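Local coordinates for protein glutathione S-transferase enzyme with thioredoxin-like domain (Bradyrhizobium sp., PDB 4MF7) that probably catalyses the conjugation of glutathione to electrophilic substrates, as glutathione S-transferases do, using a thioredoxin-like domain joined to a helical domain, at residues 41-46 against 117-122; 70-75 against 91-96; 125-130 against 135-140; 184-189 against 210-215; 188-191 against 195-198. One frame throughout, in Å; residues are numbered along the deposited sequence.

Interaction 1: residues 41-46 against 117-122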
# COMPACT_ATOMS: atom_id res chain seq x y z
N ASP A 41 17.21 -1.73 -23.11
CA ASP A 41 17.57 -0.53 -22.39
C ASP A 41 16.35 0.25 -21.89
O ASP A 41 16.51 1.31 -21.30
CB ASP A 41 18.44 0.39 -23.25
CG ASP A 41 17.83 0.71 -24.62
OD1 ASP A 41 16.88 0.04 -25.09
OD2 ASP A 41 18.37 1.64 -25.24
N ARG A 42 15.15 -0.28 -22.11
CA ARG A 42 13.92 0.37 -21.64
C ARG A 42 13.31 -0.40 -20.46
O ARG A 42 13.43 -1.62 -20.39
CB ARG A 42 12.87 0.47 -22.75
CG ARG A 42 13.33 1.26 -23.97
CD ARG A 42 12.22 1.39 -25.00
NE ARG A 42 12.77 1.88 -26.26
CZ ARG A 42 12.07 2.01 -27.38
NH1 ARG A 42 10.80 1.70 -27.40
NH2 ARG A 42 12.64 2.44 -28.48
N ILE A 43 12.62 0.34 -19.59
CA ILE A 43 11.77 -0.27 -18.54
C ILE A 43 10.80 -1.23 -19.20
O ILE A 43 10.13 -0.86 -20.17
CB ILE A 43 11.03 0.81 -17.74
CG1 ILE A 43 12.03 1.58 -16.87
CG2 ILE A 43 9.96 0.19 -16.83
CD1 ILE A 43 11.53 2.92 -16.40
N GLN A 44 10.75 -2.47 -18.71
CA GLN A 44 9.80 -3.43 -19.18
C GLN A 44 8.59 -3.36 -18.25
O GLN A 44 8.75 -3.43 -17.03
CB GLN A 44 10.37 -4.84 -19.18
CG GLN A 44 11.67 -4.97 -19.95
CD GLN A 44 11.45 -4.79 -21.46
OE1 GLN A 44 10.68 -5.53 -22.07
NE2 GLN A 44 12.10 -3.82 -22.03
N LEU A 45 7.41 -3.20 -18.84
CA LEU A 45 6.14 -3.15 -18.08
C LEU A 45 5.31 -4.39 -18.40
O LEU A 45 5.03 -4.67 -19.57
CB LEU A 45 5.35 -1.87 -18.41
CG LEU A 45 3.94 -1.79 -17.81
CD1 LEU A 45 4.01 -1.70 -16.28
CD2 LEU A 45 3.21 -0.58 -18.35
N TYR A 46 4.95 -5.15 -17.35
CA TYR A 46 4.13 -6.34 -17.51
C TYR A 46 2.81 -6.07 -16.84
O TYR A 46 2.75 -5.99 -15.61
CB TYR A 46 4.82 -7.57 -16.91
CG TYR A 46 6.25 -7.72 -17.35
CD1 TYR A 46 6.58 -8.37 -18.55
CD2 TYR A 46 7.30 -7.17 -16.61
CE1 TYR A 46 7.89 -8.46 -18.98
CE2 TYR A 46 8.61 -7.27 -17.03
CZ TYR A 46 8.90 -7.94 -18.22
OH TYR A 46 10.20 -8.02 -18.66
N GLN A 117 6.30 4.98 -6.18
CA GLN A 117 7.33 5.65 -5.40
C GLN A 117 8.71 5.56 -6.04
O GLN A 117 9.43 6.57 -6.07
CB GLN A 117 7.42 5.10 -3.99
CG GLN A 117 6.22 5.42 -3.14
CD GLN A 117 6.43 4.99 -1.70
OE1 GLN A 117 7.31 5.51 -1.01
NE2 GLN A 117 5.63 4.04 -1.25
N TYR A 118 9.08 4.37 -6.49
CA TYR A 118 10.34 4.13 -7.17
C TYR A 118 10.53 5.05 -8.37
O TYR A 118 11.58 5.72 -8.52
CB TYR A 118 10.47 2.68 -7.61
CG TYR A 118 11.67 2.45 -8.50
CD1 TYR A 118 12.94 2.44 -7.97
CD2 TYR A 118 11.53 2.32 -9.88
CE1 TYR A 118 14.05 2.27 -8.78
CE2 TYR A 118 12.63 2.13 -10.70
CZ TYR A 118 13.89 2.14 -10.14
OH TYR A 118 15.01 1.96 -10.92
N LEU A 119 9.51 5.11 -9.22
CA LEU A 119 9.55 5.99 -10.40
C LEU A 119 9.56 7.49 -10.06
O LEU A 119 10.22 8.25 -10.73
CB LEU A 119 8.42 5.64 -11.38
CG LEU A 119 8.44 4.25 -12.00
CD1 LEU A 119 7.20 4.03 -12.83
CD2 LEU A 119 9.70 3.95 -12.82
N ALA A 120 8.87 7.91 -9.00
CA ALA A 120 8.91 9.28 -8.54
C ALA A 120 10.32 9.67 -8.11
O ALA A 120 10.80 10.75 -8.43
CB ALA A 120 7.93 9.52 -7.40
N GLU A 121 10.98 8.77 -7.40
CA GLU A 121 12.35 9.03 -6.93
C GLU A 121 13.35 8.98 -8.08
O GLU A 121 14.26 9.81 -8.14
CB GLU A 121 12.80 8.01 -5.89
CG GLU A 121 11.90 7.95 -4.69
CD GLU A 121 12.30 8.89 -3.60
OE1 GLU A 121 11.70 9.99 -3.55
OE2 GLU A 121 13.20 8.50 -2.82
N LYS A 122 13.18 8.02 -8.98
CA LYS A 122 14.08 7.90 -10.14
C LYS A 122 14.08 9.19 -10.95
O LYS A 122 15.13 9.63 -11.45
CB LYS A 122 13.66 6.72 -11.01
CG LYS A 122 14.40 6.57 -12.33
CD LYS A 122 13.91 5.34 -13.09
CE LYS A 122 14.64 5.17 -14.43
NZ LYS A 122 15.98 4.58 -14.26
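Ile43 meets helix 112-123 through a single methyl: its CD1 lies 4.2 Å from CD2 of Leu119 and 4.3 Å from CE of Lys122. The Ile43 and Leu119 side chains run past one another in opposite senses, and their outer methyls touch side by side. The CA atoms of Ile43 and Leu119 are 10.5 Å apart. Ile43 points across the gap because its CG1 stands anti to its own carbonyl carbon (chi1 -70°), and CD1 continues that line outward. Lys122 arrives from the next turn of the helix. Its chain is extended from chi1 through chi3, which brings CE to Ile43, and the turn at chi4 (79°) directs NZ to a salt bridge with Asp98. Tyr118 OH is hydrogen-bonded to the same carboxylate oxygen, OD2, so strand 95-98 holds the polar ends while the aliphatic parts pack.

Gln44, the next residue on the strand, does not take part in the packing. Its NE2 donates to Arg42 O at 3.0 Å, a fairly straight bond (160° at the hydrogen) that reaches the carbonyl from above its plane. The same amide also binds Glu68 and His70, on the neighbouring strand.

In the thioredoxin-like fold, helix 112-123 lies beside helix 53-63 over one side of the sheet. Leu60 of helix 53-63 touches both Ile43 and Leu119, and Met59 adds to the cover on Leu119. Ile96, on the antiparallel neighbour strand 95-98, also touches Ile43, on the inner strand 43-47.

Interaction 2: residues 70-75 against 91-96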
# COMPACT_ATOMS: atom_id res chain seq x y z
N HIS A 70 4.02 -4.94 -22.09
CA HIS A 70 3.66 -6.31 -22.41
C HIS A 70 2.34 -6.63 -21.72
O HIS A 70 2.26 -6.61 -20.49
CB HIS A 70 4.72 -7.31 -21.95
CG HIS A 70 6.10 -7.03 -22.47
ND1 HIS A 70 6.55 -7.47 -23.70
CD2 HIS A 70 7.12 -6.32 -21.94
CE1 HIS A 70 7.79 -7.07 -23.89
NE2 HIS A 70 8.16 -6.36 -22.83
N ALA A 71 1.32 -6.95 -22.51
CA ALA A 71 0.04 -7.39 -21.97
C ALA A 71 0.17 -8.80 -21.44
O ALA A 71 0.71 -9.68 -22.10
CB ALA A 71 -1.05 -7.34 -23.04
N ILE A 72 -0.33 -9.01 -20.23
CA ILE A 72 -0.29 -10.30 -19.57
C ILE A 72 -1.70 -10.88 -19.67
O ILE A 72 -2.64 -10.33 -19.11
CB ILE A 72 0.16 -10.12 -18.10
CG1 ILE A 72 1.54 -9.43 -18.05
CG2 ILE A 72 0.21 -11.45 -17.37
CD1 ILE A 72 2.66 -10.13 -18.77
N ASP A 73 -1.85 -11.95 -20.45
CA ASP A 73 -3.18 -12.51 -20.76
C ASP A 73 -3.68 -13.39 -19.61
O ASP A 73 -3.30 -14.56 -19.50
CB ASP A 73 -3.12 -13.30 -22.08
CG ASP A 73 -4.51 -13.62 -22.66
OD1 ASP A 73 -5.53 -13.50 -21.95
OD2 ASP A 73 -4.56 -14.02 -23.85
N PHE A 74 -4.54 -12.82 -18.76
CA PHE A 74 -5.16 -13.56 -17.65
C PHE A 74 -6.18 -14.58 -18.16
O PHE A 74 -6.41 -15.60 -17.51
CB PHE A 74 -5.81 -12.59 -16.64
CG PHE A 74 -4.84 -11.98 -15.66
CD1 PHE A 74 -3.73 -11.27 -16.10
CD2 PHE A 74 -5.05 -12.10 -14.29
CE1 PHE A 74 -2.83 -10.72 -15.20
CE2 PHE A 74 -4.17 -11.54 -13.38
CZ PHE A 74 -3.06 -10.84 -13.84
N GLY A 75 -6.76 -14.32 -19.33
CA GLY A 75 -7.65 -15.27 -20.00
C GLY A 75 -6.99 -16.60 -20.34
O GLY A 75 -7.68 -17.61 -20.45
N GLY A 91 1.61 -13.28 -8.53
CA GLY A 91 0.77 -13.43 -9.71
C GLY A 91 -0.12 -12.25 -10.07
O GLY A 91 -1.15 -12.41 -10.75
N LYS A 92 0.28 -11.05 -9.64
CA LYS A 92 -0.49 -9.86 -9.93
C LYS A 92 0.26 -8.90 -10.83
O LYS A 92 1.48 -8.85 -10.81
CB LYS A 92 -0.87 -9.13 -8.65
CG LYS A 92 -1.84 -9.91 -7.77
CD LYS A 92 -2.01 -9.24 -6.42
CE LYS A 92 -2.94 -10.04 -5.51
NZ LYS A 92 -3.15 -9.37 -4.19
N ILE A 93 -0.50 -8.12 -11.57
CA ILE A 93 0.04 -6.98 -12.33
C ILE A 93 -0.30 -5.70 -11.58
O ILE A 93 -1.18 -5.69 -10.71
CB ILE A 93 -0.54 -6.97 -13.78
CG1 ILE A 93 -2.08 -6.96 -13.82
CG2 ILE A 93 0.02 -8.16 -14.57
CD1 ILE A 93 -2.68 -5.58 -13.79
N PRO A 94 0.42 -4.60 -11.86
CA PRO A 94 1.58 -4.49 -12.76
C PRO A 94 2.89 -4.91 -12.10
O PRO A 94 3.01 -4.92 -10.87
CB PRO A 94 1.61 -3.00 -13.09
CG PRO A 94 1.01 -2.33 -11.89
CD PRO A 94 0.06 -3.31 -11.26
N ALA A 95 3.87 -5.25 -12.93
CA ALA A 95 5.25 -5.46 -12.50
C ALA A 95 6.14 -4.79 -13.53
O ALA A 95 5.75 -4.67 -14.67
CB ALA A 95 5.59 -6.92 -12.38
N ILE A 96 7.31 -4.33 -13.10
CA ILE A 96 8.32 -3.79 -14.01
C ILE A 96 9.70 -4.43 -13.80
O ILE A 96 9.99 -5.03 -12.73
CB ILE A 96 8.46 -2.26 -13.88
CG1 ILE A 96 9.01 -1.86 -12.51
CG2 ILE A 96 7.18 -1.53 -14.21
CD1 ILE A 96 9.54 -0.46 -12.39
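The Phe74 ring takes Ile93 at its edge: CG2 of Ile93 sits close to the ring plane, 3.9 Å from CE1. Ile72 O also lies in the plane at the edge, and Gly91 O comes up obliquely, 4.0 Å from CZ. CG1 of Ile93 approaches differently, standing above the ring plane beside CZ, at 4.0 Å from that atom. A chi1 of 56° in Ile93 sets CG1 between the backbone N and the carbonyl carbon and CG2 beside the N, giving the two branches separate bearings, both within reach of the ring. CG2 is shared, because it also lies 4.0 Å from CG1 of Ile72.

Ile93 is followed by a cis peptide bond to Pro94, the cis-proline turn that leads into strand 95-98 and is a hallmark of the thioredoxin fold. In related glutathione transferases the main-chain N and O of the residue before this proline bind the cysteinyl part of glutathione, and the main chain of Ile93 probably does the same. Gly91 has a positive phi of 72°, part of the bend by which the chain comes round to Ile93. Phe84 of helix 82-87 touches both Ile72 and Ile93, and Tyr46 of strand 43-47 packs on Ile72.

Interaction 3: residues 125-130 against 135-140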
# COMPACT_ATOMS: atom_id res chain seq x y z
N GLN A 125 10.11 13.55 -10.08
CA GLN A 125 8.84 14.12 -10.51
C GLN A 125 7.65 13.52 -9.69
O GLN A 125 7.73 12.38 -9.24
CB GLN A 125 8.61 13.83 -12.02
CG GLN A 125 9.66 14.41 -13.01
CD GLN A 125 9.32 14.05 -14.48
OE1 GLN A 125 8.21 14.32 -14.93
NE2 GLN A 125 10.24 13.41 -15.19
N PHE A 126 6.60 14.32 -9.53
CA PHE A 126 5.24 13.90 -9.08
C PHE A 126 5.17 13.61 -7.57
O PHE A 126 4.31 12.85 -7.12
CB PHE A 126 4.71 12.74 -9.94
CG PHE A 126 4.68 13.10 -11.41
CD1 PHE A 126 3.90 14.17 -11.82
CD2 PHE A 126 5.45 12.43 -12.32
CE1 PHE A 126 3.88 14.54 -13.16
CE2 PHE A 126 5.46 12.81 -13.68
CZ PHE A 126 4.66 13.86 -14.07
N LEU A 127 6.08 14.24 -6.82
CA LEU A 127 5.94 14.35 -5.36
C LEU A 127 6.04 15.83 -4.95
O LEU A 127 6.78 16.60 -5.60
CB LEU A 127 7.02 13.56 -4.65
CG LEU A 127 6.79 12.07 -4.49
CD1 LEU A 127 8.03 11.41 -3.89
CD2 LEU A 127 5.57 11.80 -3.62
N PRO A 128 5.33 16.23 -3.89
CA PRO A 128 5.50 17.62 -3.42
C PRO A 128 6.93 17.86 -2.95
O PRO A 128 7.69 16.90 -2.75
CB PRO A 128 4.50 17.72 -2.26
CG PRO A 128 3.52 16.62 -2.52
CD PRO A 128 4.35 15.52 -3.05
N ALA A 129 7.31 19.13 -2.83
CA ALA A 129 8.66 19.48 -2.41
C ALA A 129 8.78 19.32 -0.89
O ALA A 129 9.79 18.86 -0.36
CB ALA A 129 8.98 20.92 -2.82
N ASP A 130 7.70 19.69 -0.21
CA ASP A 130 7.65 19.77 1.23
C ASP A 130 7.65 18.35 1.85
O ASP A 130 6.82 17.54 1.47
CB ASP A 130 6.37 20.49 1.58
CG ASP A 130 6.13 20.56 3.04
OD1 ASP A 130 6.96 21.16 3.74
OD2 ASP A 130 5.12 20.00 3.47
N TRP A 135 5.03 12.82 2.72
CA TRP A 135 4.50 11.69 3.49
C TRP A 135 3.00 11.57 3.30
O TRP A 135 2.49 10.45 3.12
CB TRP A 135 4.86 11.80 4.99
CG TRP A 135 6.30 11.65 5.20
CD1 TRP A 135 7.17 12.61 5.67
CD2 TRP A 135 7.07 10.50 4.93
NE1 TRP A 135 8.44 12.10 5.69
CE2 TRP A 135 8.41 10.81 5.26
CE3 TRP A 135 6.76 9.21 4.49
CZ2 TRP A 135 9.42 9.89 5.13
CZ3 TRP A 135 7.74 8.33 4.34
CH2 TRP A 135 9.07 8.65 4.66
N GLN A 136 2.29 12.69 3.31
CA GLN A 136 0.86 12.66 3.15
C GLN A 136 0.46 12.11 1.79
O GLN A 136 -0.54 11.42 1.69
CB GLN A 136 0.24 14.04 3.34
CG GLN A 136 0.17 14.46 4.80
CD GLN A 136 -0.50 15.80 4.96
OE1 GLN A 136 -0.15 16.76 4.26
NE2 GLN A 136 -1.45 15.89 5.88
N THR A 137 1.25 12.42 0.76
CA THR A 137 1.02 11.87 -0.60
C THR A 137 0.93 10.34 -0.60
O THR A 137 0.07 9.76 -1.26
CB THR A 137 2.12 12.32 -1.58
OG1 THR A 137 2.21 13.77 -1.53
CG2 THR A 137 1.78 11.84 -3.01
N LEU A 138 1.81 9.68 0.15
CA LEU A 138 1.86 8.22 0.21
C LEU A 138 0.57 7.57 0.73
O LEU A 138 0.29 6.41 0.40
CB LEU A 138 3.05 7.76 1.06
CG LEU A 138 4.44 8.23 0.63
CD1 LEU A 138 5.47 7.34 1.33
CD2 LEU A 138 4.66 8.20 -0.88
N GLN A 139 -0.19 8.31 1.53
CA GLN A 139 -1.44 7.81 2.09
C GLN A 139 -2.37 7.36 0.96
O GLN A 139 -3.14 6.45 1.14
CB GLN A 139 -2.14 8.85 2.93
CG GLN A 139 -1.36 9.34 4.16
CD GLN A 139 -2.01 10.52 4.83
OE1 GLN A 139 -2.18 10.54 6.07
NE2 GLN A 139 -2.38 11.53 4.04
N TRP A 140 -2.30 8.05 -0.19
CA TRP A 140 -3.25 7.85 -1.29
C TRP A 140 -2.89 6.74 -2.25
O TRP A 140 -3.66 6.48 -3.16
CB TRP A 140 -3.42 9.17 -2.06
CG TRP A 140 -3.95 10.20 -1.17
CD1 TRP A 140 -3.23 11.10 -0.39
CD2 TRP A 140 -5.32 10.43 -0.87
NE1 TRP A 140 -4.08 11.84 0.37
CE2 TRP A 140 -5.37 11.46 0.09
CE3 TRP A 140 -6.52 9.84 -1.31
CZ2 TRP A 140 -6.58 11.94 0.60
CZ3 TRP A 140 -7.73 10.33 -0.80
CH2 TRP A 140 -7.74 11.37 0.15
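Leu127, which follows a Phe126 whose backbone is hydrogen-bonded to Ile203 and whose ring packs on helix 53-63, makes the first touch on helix 131-138, its CD2 resting 3.8 Å from CG2 of Thr137. It starts out alongside the contact and reaches in by its end, its side chain slanting across that of Thr137; the other methyl, CD1, packs on Ala120 of helix 112-123.

Pro128 comes next and points at the helix. Its CD lies 3.2 Å and its CG 3.3 Å from OG1 of Thr137, so two ring carbons lie against the hydroxyl oxygen. Thr137 can meet both residues because its CG2 stands anti to the backbone N, leaving OG1 beside that N (chi1 -54°) and the two branches spread toward separate partners. The hydroxyl is hydrogen-bonded to Arg133 O, one turn back.

At the end of the segment, Asp130 is the N-cap of helix 131-138, and its OD2 takes the N-H of Arg133. Beside Thr137 on the helix, Gln136 O receives two donors from Gln139: its backbone N, and its NE2 at 3.0 Å on a lone pair in the carbonyl plane. That leaves OE1 of Gln139 for Phe110 N of the second subunit.

The contact is thus mixed in character. Methyl meets methyl at Leu127, whereas at Pro128 the CD group, mildly polarised by the ring nitrogen next to it, approaches an oxygen already bonded within its own helix, consistent with a weak C-H...O attraction, and CG simply packs.

Interaction 4: residues 184-189 against 210-215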
# COMPACT_ATOMS: atom_id res chain seq x y z
N GLY A 184 -16.91 9.64 -1.39
CA GLY A 184 -17.20 10.67 -0.36
C GLY A 184 -15.93 11.20 0.31
O GLY A 184 -15.78 12.40 0.52
N VAL A 185 -15.00 10.29 0.60
CA VAL A 185 -13.69 10.67 1.11
C VAL A 185 -12.95 11.55 0.12
O VAL A 185 -12.45 12.61 0.49
CB VAL A 185 -12.87 9.42 1.48
CG1 VAL A 185 -11.43 9.80 1.84
CG2 VAL A 185 -13.54 8.71 2.64
N LEU A 186 -12.90 11.13 -1.14
CA LEU A 186 -12.22 11.90 -2.16
C LEU A 186 -12.88 13.27 -2.36
O LEU A 186 -12.21 14.29 -2.53
CB LEU A 186 -12.20 11.11 -3.48
CG LEU A 186 -11.15 11.36 -4.54
CD1 LEU A 186 -9.74 11.38 -3.99
CD2 LEU A 186 -11.29 10.25 -5.57
N GLU A 187 -14.21 13.28 -2.33
CA GLU A 187 -14.98 14.52 -2.47
C GLU A 187 -14.60 15.53 -1.35
O GLU A 187 -14.32 16.70 -1.63
CB GLU A 187 -16.48 14.19 -2.39
CG GLU A 187 -17.42 15.36 -2.58
CD GLU A 187 -17.46 15.92 -3.99
OE1 GLU A 187 -18.20 16.90 -4.22
OE2 GLU A 187 -16.80 15.38 -4.89
N ALA A 188 -14.53 15.04 -0.13
CA ALA A 188 -14.13 15.85 1.03
C ALA A 188 -12.71 16.39 0.88
O ALA A 188 -12.45 17.56 1.17
CB ALA A 188 -14.29 15.05 2.33
N ARG A 189 -11.78 15.55 0.40
CA ARG A 189 -10.41 15.98 0.17
C ARG A 189 -10.30 17.03 -0.91
O ARG A 189 -9.52 17.95 -0.79
CB ARG A 189 -9.50 14.78 -0.19
CG ARG A 189 -8.05 15.13 -0.48
CD ARG A 189 -7.36 15.65 0.78
NE ARG A 189 -6.00 16.07 0.46
CZ ARG A 189 -5.15 16.62 1.31
NH1 ARG A 189 -5.52 16.81 2.56
NH2 ARG A 189 -3.93 16.96 0.91
N GLY A 210 -7.53 6.48 -12.52
CA GLY A 210 -7.98 5.33 -13.31
C GLY A 210 -9.10 4.56 -12.63
O GLY A 210 -10.06 4.11 -13.26
N TRP A 211 -8.98 4.42 -11.32
CA TRP A 211 -10.00 3.75 -10.53
C TRP A 211 -11.35 4.45 -10.63
O TRP A 211 -12.37 3.82 -10.87
CB TRP A 211 -9.58 3.58 -9.07
CG TRP A 211 -10.76 3.31 -8.15
CD1 TRP A 211 -11.48 2.16 -8.05
CD2 TRP A 211 -11.35 4.24 -7.22
NE1 TRP A 211 -12.49 2.30 -7.12
CE2 TRP A 211 -12.43 3.57 -6.60
CE3 TRP A 211 -11.08 5.56 -6.87
CZ2 TRP A 211 -13.23 4.19 -5.65
CZ3 TRP A 211 -11.88 6.17 -5.92
CH2 TRP A 211 -12.94 5.49 -5.32
N VAL A 212 -11.36 5.76 -10.41
CA VAL A 212 -12.61 6.52 -10.55
C VAL A 212 -13.16 6.45 -11.99
O VAL A 212 -14.36 6.21 -12.19
CB VAL A 212 -12.43 8.00 -10.16
CG1 VAL A 212 -13.76 8.73 -10.27
CG2 VAL A 212 -11.88 8.14 -8.74
N ARG A 213 -12.30 6.65 -12.97
CA ARG A 213 -12.68 6.51 -14.40
C ARG A 213 -13.39 5.18 -14.68
O ARG A 213 -14.43 5.14 -15.36
CB ARG A 213 -11.48 6.71 -15.29
CG ARG A 213 -11.81 6.86 -16.76
CD ARG A 213 -11.47 5.59 -17.50
NE ARG A 213 -11.31 5.83 -18.93
CZ ARG A 213 -10.82 4.93 -19.78
NH1 ARG A 213 -10.41 3.75 -19.33
NH2 ARG A 213 -10.71 5.23 -21.07
N ASN A 214 -12.86 4.11 -14.13
CA ASN A 214 -13.41 2.77 -14.33
C ASN A 214 -14.70 2.53 -13.55
O ASN A 214 -15.60 1.81 -14.00
CB ASN A 214 -12.37 1.72 -13.95
CG ASN A 214 -12.83 0.31 -14.24
OD1 ASN A 214 -12.82 -0.14 -15.38
ND2 ASN A 214 -13.25 -0.40 -13.20
N LEU A 215 -14.79 3.14 -12.37
CA LEU A 215 -15.93 2.98 -11.46
C LEU A 215 -17.24 3.38 -12.15
O LEU A 215 -18.28 2.77 -11.91
CB LEU A 215 -15.73 3.84 -10.22
CG LEU A 215 -16.48 3.51 -8.95
CD1 LEU A 215 -15.80 2.34 -8.25
CD2 LEU A 215 -16.47 4.74 -8.06
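Leu186 and Val212 reach straight at each other, methyl tip to methyl tip, with CD2 of Leu186 3.9 Å from CG2 of Val212. The same leucine methyl also meets Trp211, but from a different quarter: it lies near the plane of the indole, at the edge of the six-membered ring, 4.1 Å from CZ3. Leu186 and Trp211 run past each other in opposite directions, so the leucine end slips alongside the rim of the indole. One methyl is therefore the whole of Leu186's share in the contact, fitted against two consecutive residues of the other helix.

The torsions explain the aim. CG of Leu186 is roughly anti to the backbone N (chi1 -156°), which carries its branches out from helix 171-190 into the gap. In Trp211 the CG is likewise anti to the N (chi1 161°), swinging the indole toward the same gap with the benzo portion leading. Val212 has CG1 anti to the N, and CG2 is the branch left to meet Leu186. The backbones stay apart, 10.0 Å between the CA atoms of Leu186 and Val212, so the side chains alone bridge the helices.

Helix 203-215 is kinked around Gly210 and Trp211, just where the contact begins. Helix 232-241 closes over the pair: Val233 and Trp236 each touch both Leu186 and Val212. Its start is held by Glu187, whose carboxylate oxygens accept the backbone N-H groups of Thr231, His232 and Val233. Helices 203-215 and 232-241 thus both pack on Leu186 of helix 171-190, and Leu182 adds to the packing on Trp211.

Interaction 5: residues 188-191 against 195-198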
# COMPACT_ATOMS: atom_id res chain seq x y z
N ALA A 188 -14.53 15.04 -0.13
CA ALA A 188 -14.13 15.85 1.03
C ALA A 188 -12.71 16.39 0.88
O ALA A 188 -12.45 17.56 1.17
CB ALA A 188 -14.29 15.05 2.33
N ARG A 189 -11.78 15.55 0.40
CA ARG A 189 -10.41 15.98 0.17
C ARG A 189 -10.30 17.03 -0.91
O ARG A 189 -9.52 17.95 -0.79
CB ARG A 189 -9.50 14.78 -0.19
CG ARG A 189 -8.05 15.13 -0.48
CD ARG A 189 -7.36 15.65 0.78
NE ARG A 189 -6.00 16.07 0.46
CZ ARG A 189 -5.15 16.62 1.31
NH1 ARG A 189 -5.52 16.81 2.56
NH2 ARG A 189 -3.93 16.96 0.91
N LEU A 190 -11.07 16.89 -2.00
CA LEU A 190 -10.88 17.72 -3.18
C LEU A 190 -11.67 19.05 -3.11
O LEU A 190 -11.57 19.88 -4.01
CB LEU A 190 -11.23 16.93 -4.45
CG LEU A 190 -10.24 15.83 -4.87
CD1 LEU A 190 -10.86 14.90 -5.90
CD2 LEU A 190 -8.94 16.43 -5.39
N ASP A 191 -12.46 19.23 -2.06
CA ASP A 191 -13.16 20.50 -1.87
C ASP A 191 -12.12 21.59 -1.62
O ASP A 191 -11.43 21.58 -0.59
CB ASP A 191 -14.12 20.38 -0.69
CG ASP A 191 -15.06 21.58 -0.56
OD1 ASP A 191 -14.92 22.58 -1.31
OD2 ASP A 191 -15.95 21.51 0.30
N TRP A 195 -5.73 19.38 -7.05
CA TRP A 195 -5.32 17.95 -7.00
C TRP A 195 -5.43 17.45 -5.55
O TRP A 195 -5.71 18.23 -4.66
CB TRP A 195 -3.89 17.82 -7.54
CG TRP A 195 -3.72 18.34 -8.99
CD1 TRP A 195 -2.98 19.44 -9.39
CD2 TRP A 195 -4.31 17.80 -10.18
NE1 TRP A 195 -3.07 19.58 -10.76
CE2 TRP A 195 -3.89 18.61 -11.26
CE3 TRP A 195 -5.16 16.73 -10.44
CZ2 TRP A 195 -4.29 18.36 -12.58
CZ3 TRP A 195 -5.55 16.49 -11.76
CH2 TRP A 195 -5.11 17.30 -12.80
N ILE A 196 -5.21 16.16 -5.32
CA ILE A 196 -5.30 15.61 -3.98
C ILE A 196 -4.34 16.38 -3.04
O ILE A 196 -4.69 16.63 -1.90
CB ILE A 196 -5.03 14.09 -3.98
CG1 ILE A 196 -6.26 13.38 -4.59
CG2 ILE A 196 -4.70 13.56 -2.59
CD1 ILE A 196 -6.00 11.96 -5.00
N MET A 197 -3.17 16.75 -3.56
CA MET A 197 -2.17 17.52 -2.81
C MET A 197 -2.14 18.98 -3.29
O MET A 197 -1.07 19.56 -3.55
CB MET A 197 -0.80 16.88 -2.91
CG MET A 197 -0.75 15.42 -2.51
SD MET A 197 -1.42 15.07 -0.86
CE MET A 197 -0.26 15.98 0.20
N ASP A 198 -3.32 19.56 -3.38
CA ASP A 198 -3.50 20.99 -3.66
C ASP A 198 -3.00 21.34 -5.04
O ASP A 198 -3.50 20.79 -6.03
CB ASP A 198 -2.85 21.84 -2.56
CG ASP A 198 -3.60 21.73 -1.27
OD1 ASP A 198 -4.60 22.46 -1.07
OD2 ASP A 198 -3.20 20.88 -0.45
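Where helix 171-190 ends, the chain folds back on itself, and the CA atoms of Leu190 and Ile196 come within 6.0 Å, while segment 195-198 turns a corner closed by a bond from Trp195 N to Asp198 O. The side chain of Arg189 spans the gap. It grips one atom, the carbonyl oxygen of Ile196, side-on with two nitrogens: NE at 2.8 Å and NH2 at 2.9 Å. The oxygen lies near the guanidinium plane, at its edge, and both bonds are bent at the hydrogen (145° and 134°), as sharing one acceptor requires. A turn at chi2 (66°) brings the otherwise extended arginine round to this oxygen.

NH2 then lies 3.6 Å from SD of Met197, whose doubly bent chain brings the sulfur to it obliquely. Leu190, the next residue, packs on the backbone of the corner: its CD2 rests 3.7 Å from Ile196 N and 4.1 Å from CG1 of Ile196. The N-H of Ile196 is hydrogen-bonded to OD1 of Asp205 on helix 203-215, so both polar groups of that residue's backbone are taken.

Asp198 OD2 stands 4.2 Å from NH2 of Arg189, too far and too much out of plane for a salt bridge; its salt bridge is with Arg193. The nearby carboxylate probably still eases the cost of placing the arginine's charge here, while two N-H groups of Arg189 satisfy the carbonyl of buried Ile196.

From the N terminus, interaction 1 closes a long loop, from strand 43-47 to helix 112-123, and interaction 2 falls wholly within it, tying the end of strand 67-71 to the cis-proline turn that leads into strand 95-98 of the same sheet. Interaction 3 follows in series, closing the short link into helix 131-138; it touches interaction 1 through helix 112-123, and both touch the second subunit. Interactions 4 and 5 start from the end of helix 171-190 and share Ala188 and Arg189; 188-191/195-198 is the short return within the wider loop that interaction 4 closes at helix 203-215. Trp140 of interaction 3 packs against both, joining the helical contacts.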